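Local coordinates for putative isomerase (PDB 2OQH), which is a putative isomerase of the enolase superfamily that probably acts on a sugar acid, perhaps dehydrating D-glucarate, at residues 132-137 with 153-158; 137-142 with 148-153; 177-182 with 211-216; 183-188 with 192-197; 233-236 with 242-245. All coordinates share one frame; numbering follows the deposited sequence.

Interaction 1 (132-137 with 153-158)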
# COMPACT_ATOMS: atom_id res chain seq x y z
N ALA A 132 1.06 12.85 0.13
CA ALA A 132 0.88 13.41 1.46
C ALA A 132 -0.59 13.30 1.85
O ALA A 132 -1.47 13.75 1.11
CB ALA A 132 1.29 14.88 1.46
N LEU A 133 -0.87 12.69 3.00
CA LEU A 133 -2.25 12.54 3.45
C LEU A 133 -2.64 13.63 4.43
O LEU A 133 -1.91 13.90 5.39
CB LEU A 133 -2.46 11.19 4.14
CG LEU A 133 -3.82 11.03 4.84
CD1 LEU A 133 -4.95 10.93 3.81
CD2 LEU A 133 -3.81 9.78 5.72
N ILE A 134 -3.78 14.26 4.20
CA ILE A 134 -4.26 15.27 5.14
C ILE A 134 -5.63 14.86 5.65
O ILE A 134 -6.49 14.42 4.87
CB ILE A 134 -4.35 16.68 4.50
CG1 ILE A 134 -5.27 16.65 3.28
CG2 ILE A 134 -2.97 17.18 4.12
CD1 ILE A 134 -5.52 18.04 2.70
N THR A 135 -5.83 14.97 6.96
CA THR A 135 -7.11 14.61 7.56
C THR A 135 -7.59 15.81 8.37
O THR A 135 -6.81 16.72 8.65
CB THR A 135 -6.98 13.41 8.52
OG1 THR A 135 -6.41 13.86 9.75
CG2 THR A 135 -6.08 12.34 7.92
N ARG A 136 -8.87 15.81 8.73
CA ARG A 136 -9.41 16.92 9.51
C ARG A 136 -8.69 16.99 10.86
O ARG A 136 -8.67 18.04 11.51
CB ARG A 136 -10.91 16.73 9.73
CG ARG A 136 -11.70 16.79 8.44
CD ARG A 136 -13.19 16.81 8.70
NE ARG A 136 -13.93 16.96 7.45
CZ ARG A 136 -15.20 17.33 7.37
NH1 ARG A 136 -15.89 17.59 8.47
NH2 ARG A 136 -15.79 17.44 6.19
N ALA A 137 -8.08 15.88 11.25
CA ALA A 137 -7.35 15.83 12.52
C ALA A 137 -6.15 16.76 12.49
O ALA A 137 -5.46 16.90 13.50
CB ALA A 137 -6.90 14.40 12.81
N GLU A 153 -4.17 25.79 4.30
CA GLU A 153 -2.91 26.29 4.84
C GLU A 153 -2.01 25.12 5.19
O GLU A 153 -0.82 25.11 4.86
CB GLU A 153 -3.16 27.14 6.08
CG GLU A 153 -3.44 28.60 5.80
CD GLU A 153 -3.95 29.34 7.02
OE1 GLU A 153 -3.34 29.19 8.11
OE2 GLU A 153 -4.95 30.06 6.89
N HIS A 154 -2.57 24.12 5.87
CA HIS A 154 -1.81 22.94 6.25
C HIS A 154 -1.30 22.21 5.01
O HIS A 154 -0.17 21.75 4.98
CB HIS A 154 -2.66 21.98 7.08
CG HIS A 154 -1.91 20.77 7.53
ND1 HIS A 154 -0.86 20.84 8.43
CD2 HIS A 154 -2.04 19.47 7.20
CE1 HIS A 154 -0.38 19.63 8.63
NE2 HIS A 154 -1.08 18.78 7.90
N ALA A 155 -2.16 22.12 4.00
CA ALA A 155 -1.81 21.45 2.76
C ALA A 155 -0.60 22.14 2.14
O ALA A 155 0.38 21.49 1.77
CB ALA A 155 -3.00 21.48 1.79
N VAL A 156 -0.67 23.46 2.03
CA VAL A 156 0.43 24.22 1.45
C VAL A 156 1.74 24.00 2.22
O VAL A 156 2.80 23.89 1.61
CB VAL A 156 0.11 25.73 1.42
CG1 VAL A 156 1.32 26.51 0.94
CG2 VAL A 156 -1.08 25.98 0.49
N ARG A 157 1.65 23.91 3.54
CA ARG A 157 2.82 23.69 4.40
C ARG A 157 3.46 22.34 4.12
O ARG A 157 4.67 22.24 3.93
CB ARG A 157 2.42 23.74 5.89
CG ARG A 157 1.99 25.11 6.40
CD ARG A 157 3.15 26.12 6.42
NE ARG A 157 2.83 27.31 5.64
CZ ARG A 157 3.67 28.32 5.42
NH1 ARG A 157 4.91 28.29 5.92
NH2 ARG A 157 3.29 29.36 4.67
N VAL A 158 2.62 21.30 4.11
CA VAL A 158 3.09 19.94 3.87
C VAL A 158 3.75 19.79 2.51
O VAL A 158 4.79 19.16 2.38
CB VAL A 158 1.92 18.93 3.94
CG1 VAL A 158 2.42 17.53 3.61
CG2 VAL A 158 1.32 18.96 5.33

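Interaction 2 (137-142 with 148-153)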
# COMPACT_ATOMS: atom_id res chain seq x y z
N ALA A 137 -8.08 15.88 11.25
CA ALA A 137 -7.35 15.83 12.52
C ALA A 137 -6.15 16.76 12.49
O ALA A 137 -5.46 16.90 13.50
CB ALA A 137 -6.90 14.40 12.81
N ASP A 138 -5.88 17.37 11.34
CA ASP A 138 -4.74 18.29 11.23
C ASP A 138 -5.13 19.72 11.59
O ASP A 138 -4.27 20.59 11.69
CB ASP A 138 -4.14 18.27 9.82
CG ASP A 138 -3.38 16.98 9.52
OD1 ASP A 138 -2.66 16.50 10.42
OD2 ASP A 138 -3.48 16.47 8.38
N ALA A 139 -6.43 19.96 11.75
CA ALA A 139 -6.92 21.29 12.10
C ALA A 139 -7.86 21.18 13.30
O ALA A 139 -9.05 21.47 13.20
CB ALA A 139 -7.66 21.89 10.92
N PRO A 140 -7.33 20.74 14.45
CA PRO A 140 -8.11 20.57 15.68
C PRO A 140 -8.94 21.79 16.09
O PRO A 140 -10.11 21.66 16.45
CB PRO A 140 -7.03 20.23 16.72
CG PRO A 140 -6.03 19.47 15.90
CD PRO A 140 -5.93 20.35 14.67
N GLY A 141 -8.34 22.98 16.01
CA GLY A 141 -9.07 24.18 16.41
C GLY A 141 -10.14 24.68 15.46
O GLY A 141 -11.14 25.27 15.89
N ALA A 142 -9.95 24.44 14.16
CA ALA A 142 -10.90 24.91 13.16
C ALA A 142 -12.37 24.58 13.42
O ALA A 142 -12.72 23.51 13.91
CB ALA A 142 -10.49 24.40 11.78
N PRO A 148 -12.04 24.66 6.12
CA PRO A 148 -11.50 24.70 4.76
C PRO A 148 -10.19 25.48 4.62
O PRO A 148 -9.21 24.97 4.06
CB PRO A 148 -12.63 25.31 3.96
CG PRO A 148 -13.83 24.72 4.62
CD PRO A 148 -13.50 24.92 6.10
N LYS A 149 -10.17 26.72 5.11
CA LYS A 149 -8.97 27.56 5.04
C LYS A 149 -7.84 26.92 5.85
O LYS A 149 -6.67 26.94 5.45
CB LYS A 149 -9.27 28.94 5.62
CG LYS A 149 -8.25 30.04 5.27
CD LYS A 149 -8.56 31.31 6.07
CE LYS A 149 -7.96 32.55 5.44
NZ LYS A 149 -8.58 32.83 4.11
N ALA A 150 -8.21 26.36 7.00
CA ALA A 150 -7.24 25.72 7.88
C ALA A 150 -6.53 24.57 7.18
O ALA A 150 -5.31 24.45 7.25
CB ALA A 150 -7.95 25.21 9.14
N MSE A 151 -7.31 23.74 6.50
CA MSE A 151 -6.77 22.59 5.78
C MSE A 151 -5.90 23.03 4.61
O MSE A 151 -4.84 22.46 4.37
CB MSE A 151 -7.91 21.70 5.28
CG MSE A 151 -8.78 21.08 6.37
SE MSE A 151 -7.85 19.72 7.42
CE MSE A 151 -8.00 18.25 6.17
N ALA A 152 -6.34 24.06 3.89
CA ALA A 152 -5.60 24.57 2.74
C ALA A 152 -4.22 25.07 3.18
O ALA A 152 -3.22 24.83 2.51
CB ALA A 152 -6.38 25.69 2.07
N GLU A 153 -4.17 25.79 4.30
CA GLU A 153 -2.91 26.29 4.84
C GLU A 153 -2.01 25.12 5.19
O GLU A 153 -0.82 25.11 4.86
CB GLU A 153 -3.16 27.14 6.08
CG GLU A 153 -3.44 28.60 5.80
CD GLU A 153 -3.95 29.34 7.02
OE1 GLU A 153 -3.34 29.19 8.11
OE2 GLU A 153 -4.95 30.06 6.89

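Interaction 3 (177-182 with 211-216)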
# COMPACT_ATOMS: atom_id res chain seq x y z
N GLY A 177 -18.76 19.05 3.58
CA GLY A 177 -17.54 19.55 4.19
C GLY A 177 -16.30 19.13 3.44
O GLY A 177 -15.35 19.91 3.30
N ASP A 178 -16.28 17.89 2.97
CA ASP A 178 -15.13 17.40 2.22
C ASP A 178 -14.97 18.25 0.97
O ASP A 178 -13.87 18.72 0.65
CB ASP A 178 -15.31 15.93 1.83
CG ASP A 178 -15.41 15.00 3.02
OD1 ASP A 178 -14.91 15.36 4.11
OD2 ASP A 178 -15.99 13.90 2.87
N VAL A 179 -16.07 18.45 0.26
CA VAL A 179 -16.06 19.25 -0.96
C VAL A 179 -15.53 20.66 -0.67
O VAL A 179 -14.73 21.20 -1.44
CB VAL A 179 -17.47 19.34 -1.57
CG1 VAL A 179 -17.44 20.17 -2.85
CG2 VAL A 179 -18.00 17.94 -1.86
N ALA A 180 -15.99 21.25 0.44
CA ALA A 180 -15.56 22.60 0.82
C ALA A 180 -14.04 22.62 1.00
O ALA A 180 -13.37 23.55 0.56
CB ALA A 180 -16.25 23.02 2.11
N ILE A 181 -13.52 21.60 1.66
CA ILE A 181 -12.09 21.48 1.90
C ILE A 181 -11.31 21.37 0.60
O ILE A 181 -10.33 22.09 0.38
CB ILE A 181 -11.77 20.25 2.76
CG1 ILE A 181 -12.31 20.46 4.17
CG2 ILE A 181 -10.27 19.98 2.79
CD1 ILE A 181 -12.18 19.26 5.05
N LEU A 182 -11.74 20.46 -0.27
CA LEU A 182 -11.06 20.26 -1.55
C LEU A 182 -11.01 21.53 -2.39
O LEU A 182 -10.00 21.79 -3.05
CB LEU A 182 -11.74 19.12 -2.32
CG LEU A 182 -11.62 17.75 -1.63
CD1 LEU A 182 -12.55 16.74 -2.29
CD2 LEU A 182 -10.17 17.29 -1.68
N GLY A 211 -19.55 14.32 -6.31
CA GLY A 211 -18.68 14.10 -7.46
C GLY A 211 -18.88 15.16 -8.52
O GLY A 211 -17.92 15.70 -9.07
N ILE A 212 -20.14 15.46 -8.81
CA ILE A 212 -20.47 16.47 -9.79
C ILE A 212 -19.86 17.82 -9.36
O ILE A 212 -19.28 18.53 -10.18
CB ILE A 212 -21.99 16.61 -9.95
CG1 ILE A 212 -22.55 15.34 -10.58
CG2 ILE A 212 -22.32 17.83 -10.79
CD1 ILE A 212 -24.06 15.33 -10.70
N ALA A 213 -19.98 18.14 -8.08
CA ALA A 213 -19.43 19.39 -7.56
C ALA A 213 -17.91 19.43 -7.59
O ALA A 213 -17.31 20.50 -7.67
CB ALA A 213 -19.92 19.60 -6.13
N LEU A 214 -17.27 18.26 -7.56
CA LEU A 214 -15.81 18.18 -7.57
C LEU A 214 -15.18 18.17 -8.96
O LEU A 214 -13.96 18.35 -9.09
CB LEU A 214 -15.36 16.94 -6.80
CG LEU A 214 -15.69 16.91 -5.30
CD1 LEU A 214 -15.38 15.52 -4.74
CD2 LEU A 214 -14.89 17.98 -4.57
N GLU A 215 -15.98 17.94 -9.99
CA GLU A 215 -15.47 17.90 -11.35
C GLU A 215 -14.68 19.15 -11.74
O GLU A 215 -13.73 19.07 -12.51
CB GLU A 215 -16.61 17.71 -12.36
CG GLU A 215 -17.47 16.49 -12.11
CD GLU A 215 -18.50 16.26 -13.21
OE1 GLU A 215 -19.06 17.24 -13.73
OE2 GLU A 215 -18.75 15.08 -13.53
N GLU A 216 -15.07 20.31 -11.21
CA GLU A 216 -14.36 21.54 -11.56
C GLU A 216 -12.97 21.67 -10.92
O GLU A 216 -12.23 22.60 -11.24
CB GLU A 216 -15.22 22.76 -11.17
CG GLU A 216 -15.52 22.86 -9.69
CD GLU A 216 -16.31 24.11 -9.33
OE1 GLU A 216 -16.55 24.33 -8.13
OE2 GLU A 216 -16.70 24.86 -10.26

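Interaction 4 (183-188 with 192-197)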
# COMPACT_ATOMS: atom_id res chain seq x y z
N ARG A 183 -12.08 22.32 -2.38
CA ARG A 183 -12.11 23.56 -3.15
C ARG A 183 -11.03 24.50 -2.64
O ARG A 183 -10.31 25.11 -3.43
CB ARG A 183 -13.48 24.24 -3.02
CG ARG A 183 -14.57 23.58 -3.83
CD ARG A 183 -15.95 24.11 -3.46
NE ARG A 183 -16.97 23.57 -4.35
CZ ARG A 183 -18.28 23.62 -4.10
NH1 ARG A 183 -18.72 24.19 -2.98
NH2 ARG A 183 -19.14 23.10 -4.97
N ALA A 184 -10.92 24.61 -1.32
CA ALA A 184 -9.93 25.47 -0.69
C ALA A 184 -8.52 24.98 -1.01
O ALA A 184 -7.65 25.77 -1.40
CB ALA A 184 -10.14 25.48 0.82
N VAL A 185 -8.29 23.68 -0.85
CA VAL A 185 -6.98 23.13 -1.14
C VAL A 185 -6.59 23.37 -2.59
O VAL A 185 -5.47 23.80 -2.87
CB VAL A 185 -6.93 21.62 -0.83
CG1 VAL A 185 -5.58 21.04 -1.25
CG2 VAL A 185 -7.14 21.40 0.65
N ARG A 186 -7.51 23.10 -3.51
CA ARG A 186 -7.23 23.29 -4.94
C ARG A 186 -6.93 24.75 -5.26
O ARG A 186 -6.03 25.04 -6.05
CB ARG A 186 -8.42 22.82 -5.79
CG ARG A 186 -8.31 23.21 -7.26
CD ARG A 186 -7.05 22.64 -7.89
NE ARG A 186 -7.17 21.22 -8.21
CZ ARG A 186 -6.14 20.39 -8.34
NH1 ARG A 186 -4.90 20.83 -8.16
NH2 ARG A 186 -6.35 19.12 -8.67
N GLU A 187 -7.69 25.67 -4.67
CA GLU A 187 -7.48 27.09 -4.93
C GLU A 187 -6.09 27.49 -4.44
O GLU A 187 -5.42 28.31 -5.07
CB GLU A 187 -8.54 27.94 -4.22
CG GLU A 187 -8.74 29.32 -4.85
CD GLU A 187 -9.76 30.17 -4.09
OE1 GLU A 187 -9.39 30.74 -3.04
OE2 GLU A 187 -10.93 30.25 -4.55
N ALA A 188 -5.64 26.88 -3.34
CA ALA A 188 -4.33 27.18 -2.77
C ALA A 188 -3.17 26.43 -3.43
O ALA A 188 -2.02 26.86 -3.33
CB ALA A 188 -4.33 26.89 -1.27
N VAL A 192 -1.08 20.79 -7.87
CA VAL A 192 -0.80 19.53 -7.21
C VAL A 192 -1.82 18.49 -7.65
O VAL A 192 -2.96 18.83 -7.99
CB VAL A 192 -0.87 19.69 -5.67
CG1 VAL A 192 -2.33 19.76 -5.23
CG2 VAL A 192 -0.17 18.54 -5.00
N ASN A 193 -1.41 17.23 -7.68
CA ASN A 193 -2.34 16.15 -8.02
C ASN A 193 -3.17 15.99 -6.75
O ASN A 193 -2.63 15.68 -5.69
CB ASN A 193 -1.60 14.86 -8.33
CG ASN A 193 -0.97 14.87 -9.69
OD1 ASN A 193 -1.65 15.14 -10.68
ND2 ASN A 193 0.32 14.57 -9.76
N LEU A 194 -4.47 16.19 -6.85
CA LEU A 194 -5.35 16.11 -5.68
C LEU A 194 -6.31 14.92 -5.72
O LEU A 194 -6.88 14.61 -6.77
CB LEU A 194 -6.13 17.42 -5.57
CG LEU A 194 -6.98 17.66 -4.32
CD1 LEU A 194 -6.11 17.58 -3.09
CD2 LEU A 194 -7.63 19.03 -4.43
N ARG A 195 -6.49 14.28 -4.57
CA ARG A 195 -7.35 13.10 -4.44
C ARG A 195 -8.19 13.17 -3.16
O ARG A 195 -7.87 13.93 -2.25
CB ARG A 195 -6.50 11.83 -4.37
CG ARG A 195 -5.39 11.73 -5.40
CD ARG A 195 -4.37 10.68 -4.99
NE ARG A 195 -3.23 10.63 -5.90
CZ ARG A 195 -2.13 9.91 -5.68
NH1 ARG A 195 -2.00 9.19 -4.58
NH2 ARG A 195 -1.14 9.94 -6.57
N VAL A 196 -9.25 12.38 -3.09
CA VAL A 196 -10.09 12.32 -1.89
C VAL A 196 -10.52 10.87 -1.67
O VAL A 196 -10.94 10.18 -2.60
CB VAL A 196 -11.32 13.25 -1.99
CG1 VAL A 196 -12.12 12.94 -3.23
CG2 VAL A 196 -12.18 13.09 -0.75
N ASP A 197 -10.40 10.42 -0.43
CA ASP A 197 -10.74 9.05 -0.08
C ASP A 197 -11.72 9.00 1.08
O ASP A 197 -11.32 9.07 2.23
CB ASP A 197 -9.46 8.29 0.30
CG ASP A 197 -9.69 6.80 0.47
OD1 ASP A 197 -10.85 6.36 0.53
OD2 ASP A 197 -8.68 6.07 0.55
O HOH W 1 -5.21 16.65 -9.69

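Interaction 5 (233-236 with 242-245)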
# COMPACT_ATOMS: atom_id res chain seq x y z
N ALA A 233 -20.00 1.48 -9.82
CA ALA A 233 -20.34 1.53 -11.23
C ALA A 233 -21.33 2.67 -11.46
O ALA A 233 -21.26 3.38 -12.46
CB ALA A 233 -20.95 0.20 -11.69
N GLN A 234 -22.27 2.84 -10.53
CA GLN A 234 -23.26 3.90 -10.64
C GLN A 234 -22.59 5.28 -10.58
O GLN A 234 -22.96 6.18 -11.33
CB GLN A 234 -24.30 3.78 -9.53
CG GLN A 234 -25.25 2.58 -9.66
CD GLN A 234 -26.11 2.64 -10.91
OE1 GLN A 234 -26.56 3.71 -11.33
NE2 GLN A 234 -26.36 1.47 -11.50
N VAL A 235 -21.61 5.43 -9.71
CA VAL A 235 -20.93 6.72 -9.61
C VAL A 235 -20.19 7.01 -10.91
O VAL A 235 -20.26 8.11 -11.44
CB VAL A 235 -19.93 6.74 -8.44
CG1 VAL A 235 -19.18 8.08 -8.43
CG2 VAL A 235 -20.66 6.54 -7.12
N LYS A 236 -19.49 6.00 -11.43
CA LYS A 236 -18.73 6.12 -12.68
C LYS A 236 -19.61 6.51 -13.86
O LYS A 236 -19.19 7.25 -14.75
CB LYS A 236 -18.01 4.80 -12.97
CG LYS A 236 -17.13 4.78 -14.23
CD LYS A 236 -15.93 3.85 -14.02
CE LYS A 236 -15.63 2.99 -15.24
NZ LYS A 236 -15.25 3.74 -16.45
N PRO A 242 -11.87 10.39 -12.63
CA PRO A 242 -11.42 9.00 -12.60
C PRO A 242 -11.76 8.38 -11.23
O PRO A 242 -11.53 9.00 -10.19
CB PRO A 242 -9.91 9.12 -12.83
CG PRO A 242 -9.81 10.33 -13.70
CD PRO A 242 -10.78 11.29 -13.04
N LEU A 243 -12.32 7.17 -11.25
CA LEU A 243 -12.71 6.48 -10.03
C LEU A 243 -11.68 5.42 -9.64
O LEU A 243 -11.29 4.58 -10.45
CB LEU A 243 -14.09 5.84 -10.23
CG LEU A 243 -14.95 5.56 -9.00
CD1 LEU A 243 -15.33 6.87 -8.32
CD2 LEU A 243 -16.19 4.79 -9.43
N CYS A 244 -11.25 5.44 -8.38
CA CYS A 244 -10.25 4.51 -7.90
C CYS A 244 -10.77 3.67 -6.73
O CYS A 244 -11.69 4.08 -6.03
CB CYS A 244 -9.00 5.30 -7.47
SG CYS A 244 -7.62 4.32 -6.85
N THR A 245 -10.17 2.50 -6.54
CA THR A 245 -10.59 1.61 -5.45
C THR A 245 -9.49 0.70 -4.92
O THR A 245 -8.54 0.35 -5.63
CB THR A 245 -11.74 0.67 -5.88
OG1 THR A 245 -12.33 0.07 -4.72
CG2 THR A 245 -11.21 -0.45 -6.77

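Interaction 1 (132-137 with 153-158)
Ala132 and Ile134 of strand 127-134 form a buried apolar contact with His154, Ala155 and Val158 of helix 147-162. The two elements belong to the first beta-alpha-beta unit of the TIM barrel, and the helix covers the outer side of the strand. The axes of the short segments 132-134 and 153-158 come within 9.7 Å and run at 162°, close to antiparallel. Ala132 CB meets Val158 CG1 at 3.6 Å. Ile134 spreads its two branches over the helix. Its CG1 sits between the backbone N and the carbonyl carbon (chi1 57°), and CD1 at its end lies 4.4 Å from Ala155 CB. The other branch, CG2, comes within 3.9 Å of His154 CD2 and approaches the ring obliquely. The two side chains run alongside each other, pointing opposite ways. One face of the imidazole is covered from within its own helix, with Val158 CG2 3.5 Å above the ring plane and toward the rim. No hydrogen bond joins the two segments. Phe164 touches both Ala132 and Val158, Ile134 also packs on Val167 and Leu169 of the parallel strand 166-170, and Ala155 leans on Val185 of the next helix, 175-188.

Interaction 2 (137-142 with 148-153)
Ala139 and Ala142 pack on Ala150 in the first beta-to-alpha connection of the TIM barrel, where the loop after strand 127-134 folds back on the start of helix 147-162. Three methyl groups make the centre of the contact. Ala150 CB lies 3.8 Å from Ala139 CB and also 3.8 Å from Ala142 CB, so one helix methyl meets two from the loop. A weak backbone hydrogen bond from Ala142 N to Ala139 O, 3.2 Å long, links the two loop alanines. Met151, present as selenomethionine, is the one long side chain that takes part in the contact. Its CG stands anti to the carbonyl carbon (chi1 -63°). The chain then bends twice, at chi2 -69° and chi3 -79°, and this curl brings its end nearer to the loop. The selenium atom SE comes 4.1 Å from Ala139 CB. The stem of Met151 rests against Ile181 of helix 175-188, so this side chain touches both the loop and the next helix. Asp138 OD2 accepts a hydrogen bond from Thr135 N, and its carboxylate touches His154 on the helix. The curled chain of Met151 ends with CE close against the backbone, 3.2 Å from Thr135 O.

Interaction 3 (177-182 with 211-216)
Val179 and Leu182 meet Ala213 and Leu214 where two consecutive helices of the TIM barrel, 175-188 and 204-214, pack side by side on the outer layer. Leu214 does most of the touching. Its CG lies on the far side from the carbonyl carbon, next to the backbone N (chi1 -64°). Although the CA-CB bond of Leu214 does not aim straight at the other helix, the branched end comes nearer. CD2 is the methyl that enters. It reaches Val179 CG1 at 3.8 Å and Leu182 CD1 at 3.5 Å, the second being tighter than usual for two carbons. It therefore touches two residues that sit one turn apart on helix 175-188. The other methyl of Leu214, CD1, lies 3.9 Å from Leu182 CD1. The two leucines lie almost square to each other, whereas Val179 meets Leu214 at a slant. Val179 holds CG1 anti to its own backbone N, and this branch also touches Ala213 CB at 4.2 Å. Behind the contact, Leu182 goes on to Leu194 and Val196 of strand 193-197. Leu214 likewise packs on Leu219 and Ile241. Asp178, next to Val179, has other partners: OD1 forms a salt bridge with Arg136, and OD2 accepts hydrogen bonds from Trp202 NE1 and Thr172 N. Only carbon atoms make the close contacts between the segments, and no hydrogen bond crosses. The two helices are thus held here by shape and by the burial of methyl groups, and the tight leucine pair implies close packing at this point.

Interaction 4 (183-188 with 192-197)
Arg186 lays its guanidinium over Leu194, with NH2 3.5 Å from Leu194 CB, which sits over one face of the group. Its chain leaves the helix with CG anti to the backbone N and then bends at chi2 58° and chi3 78°, which turns the end toward the strand. NH1 gives a hydrogen bond to Val192 O, 2.8 Å long and nearly straight at 163°. The carbonyl oxygen lies near the guanidinium plane, and NH1 lies in the carbonyl plane. On NH2 a water accepts at 2.9 Å. The same water accepts from Leu194 N at 3.0 Å and so links the arginine to the strand backbone. Helix 175-188 and strand 193-197 are the last two elements of a beta-alpha-beta unit of the TIM barrel, and Arg186 spans the short turn between them. It also donates from NH1 to Leu189 O and from NE to Leu217 O. A leucine here would probably leave the carbonyls of Val192, Leu189 and Leu217 without this donor and the bridging water with one partner fewer. Deeper in, Leu194 CD2 rests 4.1 Å from Arg186 CB, and Leu194 CD1 meets Val185 CG1 at 4.0 Å.

Interaction 5 (233-236 with 242-245)
Leu243 fills the space between its strand and helix 228-238, where Val235 and Lys236 receive it. From CB, which points toward the helix, CG runs anti to the backbone N (chi1 -156°). The side chain then forks, and each methyl finds its own residue. CD1 meets Val235 CG1 at 4.0 Å, the two side chains meeting nearly perpendicular. CD2 goes to Lys236 and lies 4.0 Å from Lys236 CB. It is equally close, 4.0 Å, to Lys236 N, so this methyl also rests against the helix backbone. Beyond CB, Lys236 leads away from Leu243. Its NZ forms a salt bridge with Asp265 OD1, while Asp265 OD2 accepts a hydrogen bond from Leu243 N. One carboxylate thus ties the lysine to the start of the strand, beside the apolar contact. Leu243 also packs on Leu222 of the parallel strand 221-223 and on Met232 of the same helix. A strand leucine buried under the helix that precedes it is the usual arrangement in a beta-alpha-beta unit of a TIM barrel, here made by 221-223, 228-238 and 243-245.

In the fold
All five contacts lie in the TIM barrel. Interactions 1, 4 and 5 each join a helix to a strand of the same barrel sheet. Interaction 3 joins two helices of the outer layer, and interaction 2 joins a loop to a helix. Helix 147-162 serves interactions 1 and 2, and helix 175-188 serves interactions 3 and 4. These four touch one another; Ala155 on Val185 and Arg136 with Asp178 are two of the links. Interaction 5 stands apart, its nearest atoms about 6 Å from interaction 3. Interactions 1, 3 and 5 are buried and apolar. Interactions 2 and 4 are partly buried, and 4 alone has a direct hydrogen bond across it, beside a water bridge.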